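Local structure of thiosulfate sulfurtransferase (Pseudomonas aeruginosa, 1YT8) at residues E265-A270 and Q348-D353; A273-E278 and R324-D329. The protein probably transfers sulfur from thiosulfate to cyanide, as a sulfurtransferase built of repeated rhodanese-like domains. All coordinates share one frame; numbering follows the deposited sequence.

Contact 1 (E265-A270 and Q348-D353); sequences ERLDLA and QVAVLD
Arg266 and Asp353 clasp each other where the outer strand 265-267 runs parallel to strand 348-352, at one margin of the five-stranded parallel sheet of a rhodanese-like domain. Three bridges, Glu265 with Ala350, Arg266 with Val351 and Leu267 with Leu352, set the register, and the short strand axes diverge by 42°. The backbone bonds follow the parallel pattern: Glu265 and Leu267 each donate N-H and accept through O, the tightest being Asp353 N to Leu267 O at 2.7 Å. Arg266 grips the carboxylate side-on, NE to OD2 of Asp353 at 3.0 Å and NH2 to OD1 of Asp353 at 2.7 Å, each oxygen using its syn lone pair. The two planes differ by only 18°. Bends at chi2 and chi3 fold the arginine back over its neighbour strand, where Val351 CB lies against one guanidinium face; NH1 continues to Asn336, which further limits rotation of the group. The other sheet face carries Glu265, Leu267, Ala350 and Leu352. There Leu267 CG rests on Ala350 CB at 3.8 Å, and Trp275 of helix 269-277 packs over Glu265, Leu267 and Ala350. Toward the N-terminal side of both segments, Gln348 NE2 donates to the syn lone pair of Glu265 OE2 at 3.0 Å, while Gln348 OE1 accepts from Arg281 NH2. Asp268 sits at the N-cap of helix 269-277, its OD1 bound to Gly271 N, and one water accepts from Leu269 N at 2.8 Å and donates to Asp353 O at 2.7 Å.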
ATOM      1  N   GLU A 265       7.978  11.343  18.779  1.00 17.59           N
ATOM      2  CA  GLU A 265       8.674  10.867  19.967  1.00 18.45           C
ATOM      3  C   GLU A 265      10.035  10.283  19.602  1.00 18.22           C
ATOM      4  O   GLU A 265      10.293   9.970  18.438  1.00 18.10           O
ATOM      5  CB  GLU A 265       7.828   9.810  20.687  1.00 20.08           C
ATOM      6  CG  GLU A 265       6.537  10.355  21.278  1.00 24.19           C
ATOM      7  CD  GLU A 265       5.723   9.288  21.994  1.00 27.56           C
ATOM      8  OE1 GLU A 265       6.296   8.576  22.845  1.00 27.05           O
ATOM      9  OE2 GLU A 265       4.512   9.171  21.712  1.00 27.35           O
ATOM     10  N   ARG A 266      10.910  10.154  20.596  1.00 18.68           N
ATOM     11  CA  ARG A 266      12.242   9.594  20.380  1.00 19.37           C
ATOM     12  C   ARG A 266      12.365   8.293  21.173  1.00 20.05           C
ATOM     13  O   ARG A 266      11.744   8.139  22.223  1.00 20.80           O
ATOM     14  CB  ARG A 266      13.332  10.565  20.862  1.00 20.67           C
ATOM     15  CG  ARG A 266      13.101  12.042  20.538  1.00 21.44           C
ATOM     16  CD  ARG A 266      12.871  12.293  19.051  1.00 21.44           C
ATOM     17  NE  ARG A 266      13.945  11.786  18.200  1.00 19.56           N
ATOM     18  CZ  ARG A 266      13.949  11.888  16.873  1.00 20.60           C
ATOM     19  NH1 ARG A 266      12.936  12.477  16.255  1.00 21.10           N
ATOM     20  NH2 ARG A 266      14.956  11.403  16.163  1.00 20.82           N
ATOM     21  N   LEU A 267      13.173   7.364  20.670  1.00 20.86           N
ATOM     22  CA  LEU A 267      13.399   6.085  21.339  1.00 22.39           C
ATOM     23  C   LEU A 267      14.771   5.536  21.000  1.00 23.17           C
ATOM     24  O   LEU A 267      15.322   5.841  19.945  1.00 22.34           O
ATOM     25  CB  LEU A 267      12.383   5.031  20.888  1.00 22.37           C
ATOM     26  CG  LEU A 267      10.908   5.083  21.267  1.00 22.65           C
ATOM     27  CD1 LEU A 267      10.222   3.874  20.649  1.00 23.13           C
ATOM     28  CD2 LEU A 267      10.739   5.070  22.780  1.00 23.04           C
ATOM     29  N   ASP A 268      15.320   4.729  21.905  1.00 24.16           N
ATOM     30  CA  ASP A 268      16.591   4.064  21.655  1.00 25.32           C
ATOM     31  C   ASP A 268      16.228   2.586  21.652  1.00 25.07           C
ATOM     32  O   ASP A 268      15.089   2.234  21.965  1.00 24.47           O
ATOM     33  CB  ASP A 268      17.643   4.373  22.737  1.00 26.76           C
ATOM     34  CG  ASP A 268      17.120   4.205  24.151  1.00 28.67           C
ATOM     35  OD1 ASP A 268      16.193   3.399  24.374  1.00 29.12           O
ATOM     36  OD2 ASP A 268      17.663   4.880  25.053  1.00 31.19           O
ATOM     37  N   LEU A 269      17.169   1.723  21.289  1.00 23.50           N
ATOM     38  CA  LEU A 269      16.892   0.291  21.245  1.00 24.14           C
ATOM     39  C   LEU A 269      16.198  -0.224  22.506  1.00 24.91           C
ATOM     40  O   LEU A 269      15.270  -1.030  22.423  1.00 25.31           O
ATOM     41  CB  LEU A 269      18.187  -0.488  20.995  1.00 25.77           C
ATOM     42  CG  LEU A 269      18.772  -0.322  19.588  1.00 28.49           C
ATOM     43  CD1 LEU A 269      20.126  -1.012  19.494  1.00 30.12           C
ATOM     44  CD2 LEU A 269      17.803  -0.903  18.567  1.00 29.27           C
ATOM     45  N   ALA A 270      16.640   0.238  23.672  1.00 25.21           N
ATOM     46  CA  ALA A 270      16.031  -0.195  24.926  1.00 27.01           C
ATOM     47  C   ALA A 270      14.576   0.270  24.983  1.00 26.72           C
ATOM     48  O   ALA A 270      13.697  -0.456  25.448  1.00 27.47           O
ATOM     49  CB  ALA A 270      16.809   0.365  26.113  1.00 26.76           C
ATOM     50  N   GLN A 348       0.708   7.930  16.617  1.00 12.20           N
ATOM     51  CA  GLN A 348       1.679   8.033  17.693  1.00 14.35           C
ATOM     52  C   GLN A 348       2.886   7.427  16.993  1.00 14.97           C
ATOM     53  O   GLN A 348       2.873   6.254  16.605  1.00 16.53           O
ATOM     54  CB  GLN A 348       1.284   7.184  18.902  1.00 15.73           C
ATOM     55  CG  GLN A 348       2.437   6.982  19.883  1.00 18.66           C
ATOM     56  CD  GLN A 348       1.988   6.421  21.218  1.00 18.79           C
ATOM     57  OE1 GLN A 348       1.039   5.638  21.292  1.00 18.71           O
ATOM     58  NE2 GLN A 348       2.683   6.808  22.282  1.00 21.67           N
ATOM     59  N   VAL A 349       3.924   8.229  16.813  1.00 14.08           N
ATOM     60  CA  VAL A 349       5.098   7.757  16.105  1.00 14.81           C
ATOM     61  C   VAL A 349       6.398   8.209  16.751  1.00 14.81           C
ATOM     62  O   VAL A 349       6.497   9.310  17.299  1.00 14.91           O
ATOM     63  CB  VAL A 349       5.054   8.247  14.634  1.00 14.52           C
ATOM     64  CG1 VAL A 349       4.964   9.763  14.597  1.00 15.11           C
ATOM     65  CG2 VAL A 349       6.284   7.758  13.871  1.00 14.54           C
ATOM     66  N   ALA A 350       7.395   7.338  16.678  1.00 14.52           N
ATOM     67  CA  ALA A 350       8.705   7.620  17.237  1.00 15.39           C
ATOM     68  C   ALA A 350       9.780   7.295  16.208  1.00 15.14           C
ATOM     69  O   ALA A 350       9.565   6.477  15.314  1.00 15.89           O
ATOM     70  CB  ALA A 350       8.923   6.779  18.489  1.00 16.80           C
ATOM     71  N   VAL A 351      10.926   7.956  16.330  1.00 15.94           N
ATOM     72  CA  VAL A 351      12.063   7.701  15.455  1.00 16.03           C
ATOM     73  C   VAL A 351      13.106   7.030  16.349  1.00 17.49           C
ATOM     74  O   VAL A 351      13.347   7.476  17.474  1.00 19.98           O
ATOM     75  CB  VAL A 351      12.636   9.008  14.869  1.00 17.81           C
ATOM     76  CG1 VAL A 351      13.955   8.731  14.165  1.00 16.11           C
ATOM     77  CG2 VAL A 351      11.635   9.611  13.884  1.00 16.56           C
ATOM     78  N   LEU A 352      13.711   5.955  15.856  1.00 16.97           N
ATOM     79  CA  LEU A 352      14.707   5.211  16.623  1.00 19.85           C
ATOM     80  C   LEU A 352      16.095   5.848  16.534  1.00 19.76           C
ATOM     81  O   LEU A 352      16.706   5.875  15.462  1.00 18.76           O
ATOM     82  CB  LEU A 352      14.750   3.762  16.126  1.00 19.09           C
ATOM     83  CG  LEU A 352      15.436   2.710  16.998  1.00 21.32           C
ATOM     84  CD1 LEU A 352      14.906   2.786  18.422  1.00 21.66           C
ATOM     85  CD2 LEU A 352      15.189   1.328  16.404  1.00 21.21           C
ATOM     86  N   ASP A 353      16.583   6.358  17.664  1.00 20.43           N
ATOM     87  CA  ASP A 353      17.896   7.004  17.725  1.00 22.31           C
ATOM     88  C   ASP A 353      18.994   6.090  18.267  1.00 22.52           C
ATOM     89  O   ASP A 353      18.719   5.056  18.880  1.00 22.41           O
ATOM     90  CB  ASP A 353      17.849   8.251  18.619  1.00 23.53           C
ATOM     91  CG  ASP A 353      16.873   9.296  18.129  1.00 23.84           C
ATOM     92  OD1 ASP A 353      16.789   9.506  16.902  1.00 26.55           O
ATOM     93  OD2 ASP A 353      16.203   9.928  18.978  1.00 23.88           O
TER
HETATM   94  O   HOH W   1      19.539   2.759  20.114  1.00 23.29           O

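Contact 2 (A273-E278 and R324-D329); sequences AQWQDE and RLVLVD
In a rhodanese-like alpha/beta domain, helix 269-277 packs here on the central sheet strand 324-328, its short axis 10.9 Å from that of the strand and running at 153° to it. Trp275 and Arg324 carry the contact. The guanidinium lies flat on the indole, planes 5° apart, with CZ of Arg324 3.5 Å from the centroid of the five-membered ring, a cation-pi stack. Farther back along the chain, CD of Arg324 sits 3.5 Å above the centroid of the six-membered ring as a CH-pi contact. The turn at chi3 (51°) lets both the aliphatic part and the charged end follow the same ring face. Val326 CG2 touches Trp275 CE3 at 3.6 Å. At the guanidinium edge Glu278 OE1 takes both end nitrogens, NH1 of Arg324 at 2.9 Å and NH2 of Arg324 at 3.0 Å, so a single oxygen closes the salt bridge. Arg324 NE reaches Thr283 OG1; with the Glu278 bonds and the Trp275 stack, this fixes the rotation of a buried arginine whose charge is probably offset by the carboxylate. Gln274 NE2 donates to Glu278 OE2 and so positions that carboxylate from the second shell. A helix laid on a parallel sheet in this way is the layered alpha/beta arrangement of the rhodanese fold.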
ATOM      1  N   ALA A 273      12.469  -2.014  22.721  1.00 23.66           N
ATOM      2  CA  ALA A 273      12.225  -3.298  23.369  1.00 24.12           C
ATOM      3  C   ALA A 273      11.089  -3.186  24.381  1.00 24.42           C
ATOM      4  O   ALA A 273      10.240  -4.073  24.475  1.00 24.52           O
ATOM      5  CB  ALA A 273      13.499  -3.790  24.056  1.00 24.30           C
ATOM      6  N   GLN A 274      11.076  -2.091  25.133  1.00 24.57           N
ATOM      7  CA  GLN A 274      10.040  -1.861  26.129  1.00 26.34           C
ATOM      8  C   GLN A 274       8.661  -1.797  25.476  1.00 26.43           C
ATOM      9  O   GLN A 274       7.714  -2.431  25.944  1.00 23.77           O
ATOM     10  CB  GLN A 274      10.314  -0.559  26.886  1.00 29.13           C
ATOM     11  CG  GLN A 274       9.219  -0.162  27.866  1.00 32.54           C
ATOM     12  CD  GLN A 274       8.856  -1.286  28.822  1.00 35.62           C
ATOM     13  OE1 GLN A 274       9.730  -1.909  29.428  1.00 36.57           O
ATOM     14  NE2 GLN A 274       7.559  -1.546  28.965  1.00 36.53           N
ATOM     15  N   TRP A 275       8.551  -1.028  24.397  1.00 25.66           N
ATOM     16  CA  TRP A 275       7.281  -0.900  23.694  1.00 27.24           C
ATOM     17  C   TRP A 275       6.785  -2.258  23.208  1.00 26.05           C
ATOM     18  O   TRP A 275       5.607  -2.581  23.344  1.00 25.12           O
ATOM     19  CB  TRP A 275       7.422   0.059  22.507  1.00 29.47           C
ATOM     20  CG  TRP A 275       7.190   1.498  22.864  1.00 32.40           C
ATOM     21  CD1 TRP A 275       7.142   2.034  24.120  1.00 34.59           C
ATOM     22  CD2 TRP A 275       6.986   2.588  21.955  1.00 34.87           C
ATOM     23  NE1 TRP A 275       6.919   3.389  24.051  1.00 36.05           N
ATOM     24  CE2 TRP A 275       6.820   3.756  22.734  1.00 35.82           C
ATOM     25  CE3 TRP A 275       6.928   2.690  20.559  1.00 35.31           C
ATOM     26  CZ2 TRP A 275       6.600   5.015  22.162  1.00 36.56           C
ATOM     27  CZ3 TRP A 275       6.710   3.945  19.988  1.00 36.77           C
ATOM     28  CH2 TRP A 275       6.547   5.089  20.793  1.00 37.82           C
ATOM     29  N   GLN A 276       7.694  -3.049  22.652  1.00 25.40           N
ATOM     30  CA  GLN A 276       7.345  -4.368  22.146  1.00 27.53           C
ATOM     31  C   GLN A 276       6.971  -5.306  23.293  1.00 28.43           C
ATOM     32  O   GLN A 276       6.326  -6.331  23.079  1.00 28.48           O
ATOM     33  CB  GLN A 276       8.517  -4.948  21.351  1.00 27.32           C
ATOM     34  CG  GLN A 276       8.972  -4.062  20.201  1.00 26.03           C
ATOM     35  CD  GLN A 276      10.259  -4.549  19.561  1.00 26.80           C
ATOM     36  OE1 GLN A 276      11.247  -4.810  20.252  1.00 26.36           O
ATOM     37  NE2 GLN A 276      10.259  -4.665  18.236  1.00 23.58           N
ATOM     38  N   ASP A 277       7.369  -4.942  24.509  1.00 28.84           N
ATOM     39  CA  ASP A 277       7.072  -5.753  25.685  1.00 30.28           C
ATOM     40  C   ASP A 277       5.690  -5.423  26.249  1.00 30.52           C
ATOM     41  O   ASP A 277       5.165  -6.157  27.088  1.00 30.87           O
ATOM     42  CB  ASP A 277       8.137  -5.530  26.764  1.00 31.90           C
ATOM     43  CG  ASP A 277       7.996  -6.492  27.936  1.00 34.20           C
ATOM     44  OD1 ASP A 277       8.068  -7.719  27.715  1.00 35.08           O
ATOM     45  OD2 ASP A 277       7.813  -6.021  29.077  1.00 36.92           O
ATOM     46  N   GLU A 278       5.106  -4.318  25.787  1.00 29.24           N
ATOM     47  CA  GLU A 278       3.782  -3.898  26.241  1.00 29.05           C
ATOM     48  C   GLU A 278       2.749  -4.547  25.326  1.00 29.27           C
ATOM     49  O   GLU A 278       2.484  -4.068  24.220  1.00 27.23           O
ATOM     50  CB  GLU A 278       3.671  -2.372  26.190  1.00 30.81           C
ATOM     51  CG  GLU A 278       4.886  -1.673  26.786  1.00 32.22           C
ATOM     52  CD  GLU A 278       4.699  -0.180  26.958  1.00 33.53           C
ATOM     53  OE1 GLU A 278       4.146   0.468  26.045  1.00 32.42           O
ATOM     54  OE2 GLU A 278       5.119   0.346  28.009  1.00 34.48           O
ATOM     55  N   ARG A 324       0.975   2.132  17.263  1.00 16.08           N
ATOM     56  CA  ARG A 324       2.228   2.844  17.481  1.00 18.11           C
ATOM     57  C   ARG A 324       3.231   2.506  16.371  1.00 16.33           C
ATOM     58  O   ARG A 324       3.360   1.345  15.999  1.00 16.06           O
ATOM     59  CB  ARG A 324       2.776   2.380  18.835  1.00 21.61           C
ATOM     60  CG  ARG A 324       3.501   3.395  19.645  1.00 25.65           C
ATOM     61  CD  ARG A 324       3.354   3.090  21.140  1.00 23.86           C
ATOM     62  NE  ARG A 324       3.679   1.713  21.531  1.00 21.60           N
ATOM     63  CZ  ARG A 324       3.752   1.314  22.802  1.00 23.24           C
ATOM     64  NH1 ARG A 324       3.523   2.186  23.774  1.00 21.46           N
ATOM     65  NH2 ARG A 324       4.056   0.059  23.112  1.00 22.78           N
ATOM     66  N   LEU A 325       3.938   3.513  15.854  1.00 14.93           N
ATOM     67  CA  LEU A 325       4.935   3.302  14.798  1.00 15.17           C
ATOM     68  C   LEU A 325       6.343   3.746  15.212  1.00 13.43           C
ATOM     69  O   LEU A 325       6.513   4.790  15.832  1.00 13.34           O
ATOM     70  CB  LEU A 325       4.550   4.069  13.526  1.00 18.45           C
ATOM     71  CG  LEU A 325       3.461   3.538  12.591  1.00 19.43           C
ATOM     72  CD1 LEU A 325       2.157   3.349  13.329  1.00 19.49           C
ATOM     73  CD2 LEU A 325       3.290   4.520  11.443  1.00 22.48           C
ATOM     74  N   VAL A 326       7.348   2.946  14.864  1.00 15.46           N
ATOM     75  CA  VAL A 326       8.744   3.275  15.166  1.00 14.81           C
ATOM     76  C   VAL A 326       9.492   3.248  13.831  1.00 14.27           C
ATOM     77  O   VAL A 326       9.547   2.217  13.164  1.00 14.81           O
ATOM     78  CB  VAL A 326       9.379   2.254  16.126  1.00 13.71           C
ATOM     79  CG1 VAL A 326      10.846   2.594  16.345  1.00 14.83           C
ATOM     80  CG2 VAL A 326       8.637   2.261  17.449  1.00 16.30           C
ATOM     81  N   LEU A 327      10.069   4.381  13.442  1.00 13.70           N
ATOM     82  CA  LEU A 327      10.752   4.460  12.154  1.00 13.73           C
ATOM     83  C   LEU A 327      12.271   4.373  12.191  1.00 16.05           C
ATOM     84  O   LEU A 327      12.929   4.984  13.042  1.00 15.98           O
ATOM     85  CB  LEU A 327      10.326   5.739  11.426  1.00 12.27           C
ATOM     86  CG  LEU A 327       8.820   5.960  11.267  1.00 14.07           C
ATOM     87  CD1 LEU A 327       8.585   7.104  10.280  1.00 12.27           C
ATOM     88  CD2 LEU A 327       8.142   4.677  10.767  1.00 14.02           C
ATOM     89  N   VAL A 328      12.809   3.627  11.229  1.00 16.22           N
ATOM     90  CA  VAL A 328      14.244   3.403  11.102  1.00 15.87           C
ATOM     91  C   VAL A 328      14.874   3.977   9.832  1.00 14.56           C
ATOM     92  O   VAL A 328      14.315   3.872   8.744  1.00 15.28           O
ATOM     93  CB  VAL A 328      14.562   1.882  11.105  1.00 15.59           C
ATOM     94  CG1 VAL A 328      16.068   1.650  10.968  1.00 17.85           C
ATOM     95  CG2 VAL A 328      14.028   1.238  12.376  1.00 16.50           C
ATOM     96  N   ASP A 329      16.038   4.596   9.992  1.00 16.67           N
ATOM     97  CA  ASP A 329      16.822   5.106   8.868  1.00 17.88           C
ATOM     98  C   ASP A 329      18.257   5.210   9.376  1.00 18.37           C
ATOM     99  O   ASP A 329      18.499   5.064  10.574  1.00 19.39           O
ATOM    100  CB  ASP A 329      16.302   6.457   8.328  1.00 18.05           C
ATOM    101  CG  ASP A 329      16.794   7.671   9.115  1.00 21.01           C
ATOM    102  OD1 ASP A 329      17.829   7.599   9.812  1.00 22.34           O
ATOM    103  OD2 ASP A 329      16.138   8.732   9.001  1.00 23.17           O
TER

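How the contacts relate
From the N terminus, strand 265-267 leads straight into helix 269-277, so the first segments of both contacts lie on one short strand-helix unit. The chain then forms strands 283-287 and 303-304 before reaching strand 324-328, where contact 2 closes its loop of 45 intervening residues. Helix 334-344 follows, and strand 348-352 returns to close contact 1 across 77 residues; contact 2 is therefore nested within contact 1. Strands 324-328 and 348-352 are neighbours, and Ala350 N and O probably bond to Leu325 O and Leu327 N. Contact 1 joins edge strand 265-267 to its neighbour 348-352; contact 2 joins the helix to the middle strand 324-328, with centres about 7 Å apart.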